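Local coordinates for protein uroporphyrinogen III cosynthase (HemD) (Helicobacter pylori, PDB 3P9Z) that probably catalyses the cyclization of linear hydroxymethylbilane to the macrocycle uroporphyrinogen III, with loss of water, in porphyrin biosynthesis, at residues M4-S12 and K162-H172; N24-E32 and N47-L56. All coordinates share one frame; numbering follows the deposited sequence. Where two conformers were deposited one is given.

Contact 1 (M4-S12 and K162-H172); sequences MREIVWVHS and KSILIFTAISH
Four firm backbone hydrogen bonds pair Glu6-Val10 with Ile164-Phe167 as parallel strands, their directions 24° apart. Glu6 O receives Ile164 N, and Val8 then uses both its polar atoms, N to Ile164 O and O to Ile166 N, each bond 2.8 Å long and almost straight. Val10 N reaches Ile166 O, while Thr168 N to Val10 O, at 3.3 Å, is weak.

Side-chain polar bonds close the two ends. The chi3 bend of Arg5 (67°) presents its guanidinium side-on to Lys162 O. NE bonds this oxygen in the carbonyl plane at 2.7 Å; NH2, which also bonds Thr187 OG1, comes to Lys162 O from above that plane at 3.0 Å. Ile164 CG1 lies over one guanidinium face, 3.8 Å from Arg5 CZ. At the other end His11 ND1 and Thr168 OG1 share a 2.7 Å hydrogen bond at the imidazole edge.

Apolar contacts fill both faces. Ile166 CD1 stands 3.7 Å from the centroid of the Trp9 six-membered ring, on its normal, and also meets Ile7 CG2. On the reverse face Val10 CB packs on Phe167 CD1 at 3.7 Å, beside Val8 and Leu165. Beyond the strands' C-terminal ends, His11 CA makes a CH-pi contact over the His172 ring.

This is the parallel core of one alpha/beta domain of the two-domain uroporphyrinogen-III synthase fold: helix 214-223 covers the Ile7-Ile166 face, helix 193-201 packs on Phe167, and strands 19-28 and 187-190 flank the pair.

Contact 2 (N24-E32 and N47-L56); sequences NEFCYYPLE and NAVFSLLETL
Tyr28 lays its ring flat on the helix at Ser51, whose CA is 3.6 Å from the ring centroid and nearly on the ring normal, a CH-pi contact with the helix backbone. The tyrosine's CG is anti to its own carbonyl carbon (chi1 -65°), and with chi2 at -25° the ring turns its face to the helix and brings OH to within 3.4 Å of Phe50 CB. Glu54 crosses the same ring at its edge: its carboxylate is turned steeply to the ring plane, with OE2 3.6 Å from Tyr28 CD2. Phe26, two residues earlier, stacks one face on the Asn47 amide, the planes 25° apart and ND2 3.3 Å from Phe26 CZ. A water donates to Asn47 OD1 and lies close to Tyr28 OH, but so close that this second link is doubtful.

Strands 19-28 and 135-146 form the antiparallel two-stranded connection between the two alpha/beta domains of the uroporphyrinogen-III synthase fold. Here the end of strand 19-28 and the chain that follows it lie across helix 46-55, the strand and helix segments 9.0 Å apart at their axes; Val141 O of strand 135-146 takes a hydrogen bond from Ser51 OG.

Ser51 OG also faces a second water, which donates to it and to Tyr29 O and bonds to Thr55 OG1 at 2.6 Å. Thr55 sets OG1 between its backbone N and carbonyl carbon, while CG2, anti to the carbonyl carbon, meets Tyr28 CB at 3.8 Å; its CB rests on Pro30 CA. Beyond the proline, Leu31 CD2 meets Leu52 CD2 at 4.2 Å and Leu31 CB approaches Leu56 CD1, an apolar patch that Leu65 of helix 60-66 extends.

In the fold
Contact 1 lies within the sheet of one domain, and contact 2 where the linker strand 19-28, which adjoins strand 7-10, meets the other; their centres are about 26 Å apart, on opposite sides of the chain's centre. Contact 1 is the more buried: 10 of its 16 touching residues are buried, against 4 of 12 in contact 2. The first joins strand to strand by direct backbone hydrogen bonds; the second sets a strand end and its following loop on a helix, with no direct hydrogen bond across but one well-defined water bridge and a second, doubtful one. Asn24, at the start of segment 24-32, packs against Ser171 and His172, linking the two regions through helix 170-179.

Contact 1 (M4-S12 and K162-H172)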
loop_
_atom_site.group_PDB
_atom_site.type_symbol
_atom_site.label_atom_id
_atom_site.label_comp_id
_atom_site.label_asym_id
_atom_site.label_seq_id
_atom_site.Cartn_x
_atom_site.Cartn_y
_atom_site.Cartn_z
HETATM N N MSE A 4 24.317 13.966 -16.237
HETATM C CA MSE A 4 23.773 13.325 -15.014
HETATM C C MSE A 4 22.350 12.833 -15.271
HETATM O O MSE A 4 21.517 13.557 -15.833
HETATM C CB MSE A 4 23.789 14.306 -13.843
HETATM C CG MSE A 4 23.311 13.702 -12.543
HETATM SE SE MSE A 4 23.751 14.779 -10.970
HETATM C CE MSE A 4 25.701 14.536 -10.976
ATOM N N ARG A 5 22.077 11.603 -14.844
ATOM C CA ARG A 5 20.786 10.953 -15.101
ATOM C C ARG A 5 19.714 11.437 -14.116
ATOM O O ARG A 5 20.010 11.635 -12.948
ATOM C CB ARG A 5 20.950 9.429 -15.033
ATOM C CG ARG A 5 22.061 8.880 -15.943
ATOM C CD ARG A 5 22.224 7.377 -15.777
ATOM N NE ARG A 5 21.044 6.679 -16.271
ATOM C CZ ARG A 5 20.818 5.376 -16.160
ATOM N NH1 ARG A 5 21.715 4.569 -15.588
ATOM N NH2 ARG A 5 19.701 4.872 -16.656
ATOM N N GLU A 6 18.489 11.633 -14.605
ATOM C CA GLU A 6 17.360 12.048 -13.773
ATOM C C GLU A 6 16.815 10.883 -12.943
ATOM O O GLU A 6 16.583 9.808 -13.475
ATOM C CB GLU A 6 16.218 12.562 -14.645
ATOM C CG GLU A 6 16.239 14.049 -14.980
ATOM C CD GLU A 6 14.825 14.585 -15.209
ATOM O OE1 GLU A 6 13.945 14.399 -14.333
ATOM O OE2 GLU A 6 14.591 15.183 -16.275
ATOM N N ILE A 7 16.578 11.121 -11.660
ATOM C CA ILE A 7 15.980 10.133 -10.770
ATOM C C ILE A 7 14.466 10.406 -10.614
ATOM O O ILE A 7 14.054 11.492 -10.170
ATOM C CB ILE A 7 16.709 10.111 -9.415
ATOM C CG1 ILE A 7 18.155 9.632 -9.598
ATOM C CG2 ILE A 7 15.963 9.246 -8.375
ATOM C CD1 ILE A 7 19.081 9.905 -8.405
ATOM N N VAL A 8 13.655 9.417 -10.996
ATOM C CA VAL A 8 12.193 9.526 -10.952
ATOM C C VAL A 8 11.558 8.456 -10.042
ATOM O O VAL A 8 11.811 7.261 -10.196
ATOM C CB VAL A 8 11.590 9.433 -12.375
ATOM C CG1 VAL A 8 10.093 9.729 -12.372
ATOM C CG2 VAL A 8 12.293 10.391 -13.317
ATOM N N TRP A 9 10.729 8.905 -9.097
ATOM C CA TRP A 9 9.984 8.019 -8.211
ATOM C C TRP A 9 8.660 7.647 -8.873
ATOM O O TRP A 9 7.931 8.517 -9.373
ATOM C CB TRP A 9 9.693 8.716 -6.884
ATOM C CG TRP A 9 10.910 9.087 -6.078
ATOM C CD1 TRP A 9 11.627 10.238 -6.165
ATOM C CD2 TRP A 9 11.536 8.298 -5.056
ATOM N NE1 TRP A 9 12.667 10.232 -5.252
ATOM C CE2 TRP A 9 12.629 9.047 -4.560
ATOM C CE3 TRP A 9 11.264 7.043 -4.497
ATOM C CZ2 TRP A 9 13.464 8.573 -3.540
ATOM C CZ3 TRP A 9 12.084 6.573 -3.469
ATOM C CH2 TRP A 9 13.176 7.337 -3.009
ATOM N N VAL A 10 8.355 6.355 -8.877
ATOM C CA VAL A 10 7.077 5.845 -9.333
ATOM C C VAL A 10 6.469 5.243 -8.069
ATOM O O VAL A 10 6.829 4.138 -7.648
ATOM C CB VAL A 10 7.239 4.780 -10.456
ATOM C CG1 VAL A 10 5.882 4.400 -11.042
ATOM C CG2 VAL A 10 8.179 5.285 -11.571
ATOM N N HIS A 11 5.554 5.995 -7.461
ATOM C CA HIS A 11 5.214 5.825 -6.054
ATOM C C HIS A 11 3.863 6.527 -5.773
ATOM O O HIS A 11 3.252 7.123 -6.667
ATOM C CB HIS A 11 6.373 6.427 -5.230
ATOM C CG HIS A 11 6.181 6.380 -3.746
ATOM N ND1 HIS A 11 5.876 5.222 -3.065
ATOM C CD2 HIS A 11 6.267 7.359 -2.808
ATOM C CE1 HIS A 11 5.783 5.487 -1.772
ATOM N NE2 HIS A 11 6.005 6.779 -1.592
ATOM N N SER A 12 3.388 6.445 -4.542
ATOM C CA SER A 12 2.044 6.967 -4.214
ATOM C C SER A 12 2.044 8.418 -3.716
ATOM O O SER A 12 0.987 9.045 -3.619
ATOM C CB SER A 12 1.384 6.072 -3.173
ATOM O OG SER A 12 2.286 5.876 -2.099
ATOM N N LYS A 162 17.157 8.010 -20.473
ATOM C CA LYS A 162 18.223 7.635 -19.539
ATOM C C LYS A 162 17.871 7.811 -18.050
ATOM O O LYS A 162 18.743 7.641 -17.199
ATOM C CB LYS A 162 19.543 8.356 -19.874
ATOM C CG LYS A 162 20.035 8.091 -21.281
ATOM C CD LYS A 162 21.215 8.963 -21.665
ATOM C CE LYS A 162 21.709 8.560 -23.063
ATOM N NZ LYS A 162 22.669 9.549 -23.649
ATOM N N SER A 163 16.611 8.153 -17.755
ATOM C CA SER A 163 16.099 8.264 -16.378
ATOM C C SER A 163 16.310 6.995 -15.569
ATOM O O SER A 163 16.230 5.884 -16.096
ATOM C CB SER A 163 14.592 8.571 -16.357
ATOM O OG SER A 163 14.293 9.846 -16.904
ATOM N N ILE A 164 16.565 7.181 -14.279
ATOM C CA ILE A 164 16.517 6.095 -13.308
ATOM C C ILE A 164 15.135 6.099 -12.630
ATOM O O ILE A 164 14.760 7.080 -12.000
ATOM C CB ILE A 164 17.630 6.246 -12.240
ATOM C CG1 ILE A 164 19.031 6.189 -12.881
ATOM C CG2 ILE A 164 17.494 5.176 -11.166
ATOM C CD1 ILE A 164 20.074 7.024 -12.134
ATOM N N LEU A 165 14.409 4.992 -12.741
ATOM C CA LEU A 165 13.035 4.906 -12.250
ATOM C C LEU A 165 12.925 3.996 -11.027
ATOM O O LEU A 165 13.278 2.799 -11.091
ATOM C CB LEU A 165 12.101 4.387 -13.352
ATOM C CG LEU A 165 12.283 4.982 -14.747
ATOM C CD1 LEU A 165 11.447 4.221 -15.744
ATOM C CD2 LEU A 165 11.920 6.467 -14.745
ATOM N N ILE A 166 12.424 4.571 -9.934
ATOM C CA ILE A 166 12.255 3.842 -8.668
ATOM C C ILE A 166 10.829 3.328 -8.508
ATOM O O ILE A 166 9.876 4.121 -8.324
ATOM C CB ILE A 166 12.657 4.714 -7.424
ATOM C CG1 ILE A 166 14.114 5.189 -7.540
ATOM C CG2 ILE A 166 12.438 3.922 -6.128
ATOM C CD1 ILE A 166 14.556 6.220 -6.510
ATOM N N PHE A 167 10.673 2.007 -8.581
ATOM C CA PHE A 167 9.352 1.395 -8.385
ATOM C C PHE A 167 9.187 0.897 -6.957
ATOM O O PHE A 167 9.957 0.041 -6.499
ATOM C CB PHE A 167 9.128 0.263 -9.394
ATOM C CG PHE A 167 9.201 0.719 -10.837
ATOM C CD1 PHE A 167 8.077 1.285 -11.462
ATOM C CD2 PHE A 167 10.374 0.577 -11.565
ATOM C CE1 PHE A 167 8.137 1.719 -12.803
ATOM C CE2 PHE A 167 10.450 0.998 -12.912
ATOM C CZ PHE A 167 9.318 1.577 -13.531
ATOM N N THR A 168 8.169 1.416 -6.268
ATOM C CA THR A 168 8.000 1.156 -4.838
ATOM C C THR A 168 6.957 0.086 -4.527
ATOM O O THR A 168 6.777 -0.266 -3.373
ATOM C CB THR A 168 7.660 2.447 -4.061
ATOM O OG1 THR A 168 6.400 2.957 -4.522
ATOM C CG2 THR A 168 8.737 3.503 -4.295
ATOM N N ALA A 169 6.286 -0.423 -5.561
ATOM C CA ALA A 169 5.299 -1.503 -5.429
ATOM C C ALA A 169 4.962 -2.017 -6.823
ATOM O O ALA A 169 5.237 -1.339 -7.810
ATOM C CB ALA A 169 4.025 -1.003 -4.728
ATOM N N ILE A 170 4.389 -3.213 -6.898
ATOM C CA ILE A 170 3.932 -3.787 -8.162
ATOM C C ILE A 170 2.902 -2.893 -8.868
ATOM O O ILE A 170 2.984 -2.680 -10.081
ATOM C CB ILE A 170 3.347 -5.229 -7.979
ATOM C CG1 ILE A 170 4.460 -6.220 -7.607
ATOM C CG2 ILE A 170 2.580 -5.694 -9.253
ATOM C CD1 ILE A 170 3.948 -7.595 -7.167
ATOM N N SER A 171 1.934 -2.379 -8.122
ATOM C CA SER A 171 0.879 -1.549 -8.723
ATOM C C SER A 171 1.492 -0.394 -9.532
ATOM O O SER A 171 1.011 -0.048 -10.621
ATOM C CB SER A 171 -0.031 -0.995 -7.627
ATOM O OG SER A 171 0.714 -0.135 -6.764
ATOM N N HIS A 172 2.576 0.175 -9.013
ATOM C CA HIS A 172 3.272 1.267 -9.679
ATOM C C HIS A 172 4.008 0.862 -10.962
ATOM O O HIS A 172 3.964 1.581 -11.965
ATOM C CB HIS A 172 4.223 1.943 -8.688
ATOM C CG HIS A 172 3.507 2.560 -7.533
ATOM N ND1 HIS A 172 3.869 2.344 -6.220
ATOM C CD2 HIS A 172 2.416 3.360 -7.498
ATOM C CE1 HIS A 172 3.037 2.995 -5.426
ATOM N NE2 HIS A 172 2.151 3.625 -6.179
#

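Contact 2 (N24-E32 and N47-L56)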
loop_
_atom_site.group_PDB
_atom_site.type_symbol
_atom_site.label_atom_id
_atom_site.label_comp_id
_atom_site.label_asym_id
_atom_site.label_seq_id
_atom_site.Cartn_x
_atom_site.Cartn_y
_atom_site.Cartn_z
ATOM N N ASN A 24 -1.492 5.902 -9.776
ATOM C CA ASN A 24 -2.599 5.162 -9.171
ATOM C C ASN A 24 -3.317 6.092 -8.226
ATOM O O ASN A 24 -2.758 7.112 -7.827
ATOM C CB ASN A 24 -2.054 3.967 -8.390
ATOM C CG ASN A 24 -1.412 2.952 -9.284
ATOM O OD1 ASN A 24 -0.186 2.788 -9.283
ATOM N ND2 ASN A 24 -2.222 2.289 -10.088
ATOM N N GLU A 25 -4.539 5.733 -7.859
ATOM C CA GLU A 25 -5.295 6.493 -6.876
ATOM C C GLU A 25 -6.168 5.554 -6.040
ATOM O O GLU A 25 -6.548 4.477 -6.480
ATOM C CB GLU A 25 -6.109 7.631 -7.530
ATOM C CG GLU A 25 -7.276 7.173 -8.399
ATOM C CD GLU A 25 -7.832 8.273 -9.310
ATOM O OE1 GLU A 25 -7.649 9.476 -9.003
ATOM O OE2 GLU A 25 -8.465 7.931 -10.339
ATOM N N PHE A 26 -6.435 5.966 -4.814
ATOM C CA PHE A 26 -7.220 5.174 -3.890
ATOM C C PHE A 26 -8.664 5.578 -3.957
ATOM O O PHE A 26 -8.993 6.755 -3.982
ATOM C CB PHE A 26 -6.659 5.276 -2.468
ATOM C CG PHE A 26 -5.367 4.548 -2.300
ATOM C CD1 PHE A 26 -5.346 3.165 -2.204
ATOM C CD2 PHE A 26 -4.160 5.239 -2.301
ATOM C CE1 PHE A 26 -4.133 2.472 -2.081
ATOM C CE2 PHE A 26 -2.952 4.560 -2.180
ATOM C CZ PHE A 26 -2.940 3.177 -2.069
ATOM N N CYS A 27 -9.516 4.581 -4.065
ATOM C CA CYS A 27 -10.947 4.820 -4.059
ATOM C C CYS A 27 -11.540 4.222 -2.786
ATOM O O CYS A 27 -11.222 3.104 -2.392
ATOM C CB CYS A 27 -11.597 4.283 -5.335
ATOM S SG CYS A 27 -10.917 5.050 -6.849
ATOM N N TYR A 28 -12.373 5.010 -2.118
ATOM C CA TYR A 28 -12.931 4.629 -0.820
ATOM C C TYR A 28 -14.369 4.146 -0.910
ATOM O O TYR A 28 -15.171 4.728 -1.644
ATOM C CB TYR A 28 -12.846 5.788 0.158
ATOM C CG TYR A 28 -11.449 6.212 0.526
ATOM C CD1 TYR A 28 -10.366 5.330 0.437
ATOM C CD2 TYR A 28 -11.215 7.489 1.008
ATOM C CE1 TYR A 28 -9.076 5.734 0.800
ATOM C CE2 TYR A 28 -9.941 7.896 1.376
ATOM C CZ TYR A 28 -8.885 7.019 1.272
ATOM O OH TYR A 28 -7.642 7.456 1.640
ATOM N N TYR A 29 -14.668 3.070 -0.174
ATOM C CA TYR A 29 -16.004 2.487 -0.107
ATOM C C TYR A 29 -16.514 2.513 1.329
ATOM O O TYR A 29 -15.826 2.060 2.247
ATOM C CB TYR A 29 -16.012 1.046 -0.625
ATOM C CG TYR A 29 -15.401 0.882 -1.991
ATOM C CD1 TYR A 29 -16.046 1.374 -3.130
ATOM C CD2 TYR A 29 -14.179 0.248 -2.151
ATOM C CE1 TYR A 29 -15.480 1.229 -4.390
ATOM C CE2 TYR A 29 -13.608 0.095 -3.405
ATOM C CZ TYR A 29 -14.261 0.583 -4.516
ATOM O OH TYR A 29 -13.687 0.438 -5.758
ATOM N N PRO A 30 -17.720 3.062 1.533
ATOM C CA PRO A 30 -18.283 3.102 2.884
ATOM C C PRO A 30 -18.427 1.708 3.505
ATOM O O PRO A 30 -18.696 0.724 2.813
ATOM C CB PRO A 30 -19.667 3.747 2.666
ATOM C CG PRO A 30 -19.484 4.601 1.463
ATOM C CD PRO A 30 -18.588 3.758 0.561
ATOM N N LEU A 31 -18.225 1.638 4.808
ATOM C CA LEU A 31 -18.468 0.412 5.543
ATOM C C LEU A 31 -19.959 0.314 5.841
ATOM O O LEU A 31 -20.510 1.111 6.624
ATOM C CB LEU A 31 -17.631 0.387 6.822
ATOM C CG LEU A 31 -17.730 -0.836 7.719
ATOM C CD1 LEU A 31 -17.081 -2.055 7.053
ATOM C CD2 LEU A 31 -17.075 -0.491 9.057
ATOM N N GLU A 32 -20.597 -0.662 5.206
ATOM C CA GLU A 32 -22.041 -0.878 5.295
ATOM C C GLU A 32 -22.404 -1.758 6.489
ATOM O O GLU A 32 -23.461 -1.563 7.119
ATOM C CB GLU A 32 -22.566 -1.521 4.003
ATOM N N ASN A 47 -4.177 2.667 4.397
ATOM C CA ASN A 47 -5.214 3.158 3.491
ATOM C C ASN A 47 -6.625 2.757 3.899
ATOM O O ASN A 47 -7.591 3.475 3.612
ATOM C CB ASN A 47 -4.897 2.747 2.056
ATOM C CG ASN A 47 -3.667 3.470 1.523
ATOM O OD1 ASN A 47 -3.637 4.698 1.479
ATOM N ND2 ASN A 47 -2.637 2.714 1.159
ATOM N N ALA A 48 -6.729 1.616 4.577
ATOM C CA ALA A 48 -7.993 1.177 5.175
ATOM C C ALA A 48 -8.371 2.067 6.363
ATOM O O ALA A 48 -9.546 2.355 6.564
ATOM C CB ALA A 48 -7.924 -0.297 5.588
ATOM N N VAL A 49 -7.377 2.536 7.125
ATOM C CA VAL A 49 -7.650 3.506 8.193
ATOM C C VAL A 49 -8.163 4.839 7.615
ATOM O O VAL A 49 -9.196 5.368 8.060
ATOM C CB VAL A 49 -6.416 3.744 9.116
ATOM C CG1 VAL A 49 -6.777 4.667 10.286
ATOM C CG2 VAL A 49 -5.851 2.398 9.638
ATOM N N PHE A 50 -7.454 5.366 6.610
ATOM C CA PHE A 50 -7.845 6.642 5.990
ATOM C C PHE A 50 -9.225 6.586 5.349
ATOM O O PHE A 50 -9.965 7.557 5.383
ATOM C CB PHE A 50 -6.820 7.078 4.946
ATOM C CG PHE A 50 -5.476 7.370 5.512
ATOM C CD1 PHE A 50 -5.350 8.020 6.738
ATOM C CD2 PHE A 50 -4.324 7.006 4.814
ATOM C CE1 PHE A 50 -4.088 8.301 7.270
ATOM C CE2 PHE A 50 -3.058 7.276 5.336
ATOM C CZ PHE A 50 -2.931 7.918 6.564
ATOM N N SER A 51 -9.546 5.445 4.756
ATOM C CA SER A 51 -10.853 5.200 4.190
ATOM C C SER A 51 -11.939 5.343 5.252
ATOM O O SER A 51 -12.930 6.025 5.022
ATOM C CB SER A 51 -10.916 3.800 3.568
ATOM O OG SER A 51 -12.215 3.561 3.020
ATOM N N LEU A 52 -11.762 4.697 6.403
ATOM C CA LEU A 52 -12.756 4.783 7.494
ATOM C C LEU A 52 -12.940 6.220 7.982
ATOM O O LEU A 52 -14.062 6.706 8.083
ATOM C CB LEU A 52 -12.380 3.858 8.663
ATOM C CG LEU A 52 -12.424 2.345 8.427
ATOM C CD1 LEU A 52 -11.980 1.631 9.688
ATOM C CD2 LEU A 52 -13.819 1.867 7.995
ATOM N N LEU A 53 -11.826 6.898 8.243
ATOM C CA LEU A 53 -11.827 8.306 8.626
ATOM C C LEU A 53 -12.640 9.227 7.685
ATOM O O LEU A 53 -13.367 10.114 8.152
ATOM C CB LEU A 53 -10.381 8.808 8.751
ATOM C CG LEU A 53 -9.580 8.193 9.905
ATOM C CD1 LEU A 53 -8.130 8.623 9.833
ATOM C CD2 LEU A 53 -10.183 8.581 11.260
ATOM N N GLU A 54 -12.522 9.004 6.377
ATOM C CA GLU A 54 -13.206 9.832 5.386
ATOM C C GLU A 54 -14.682 9.481 5.179
ATOM O O GLU A 54 -15.540 10.363 5.247
ATOM C CB GLU A 54 -12.459 9.827 4.040
ATOM C CG GLU A 54 -13.085 10.757 3.008
ATOM C CD GLU A 54 -12.244 10.949 1.750
ATOM O OE1 GLU A 54 -11.060 11.350 1.870
ATOM O OE2 GLU A 54 -12.782 10.715 0.635
ATOM N N THR A 55 -14.981 8.209 4.911
ATOM C CA THR A 55 -16.346 7.806 4.574
ATOM C C THR A 55 -17.276 7.858 5.789
ATOM O O THR A 55 -18.494 7.896 5.634
ATOM C CB THR A 55 -16.416 6.380 4.006
ATOM O OG1 THR A 55 -15.943 5.469 4.999
ATOM C CG2 THR A 55 -15.581 6.237 2.722
ATOM N N LEU A 56 -16.696 7.840 6.989
ATOM C CA LEU A 56 -17.475 7.777 8.229
ATOM C C LEU A 56 -17.219 8.952 9.177
ATOM O O LEU A 56 -17.575 8.874 10.342
ATOM C CB LEU A 56 -17.206 6.448 8.970
ATOM C CG LEU A 56 -17.530 5.116 8.288
ATOM C CD1 LEU A 56 -17.001 3.978 9.133
ATOM C CD2 LEU A 56 -19.037 4.948 8.031
HETATM O O HOH W 1 -5.521 6.428 1.022
HETATM O O HOH W 2 -14.715 3.205 4.424
#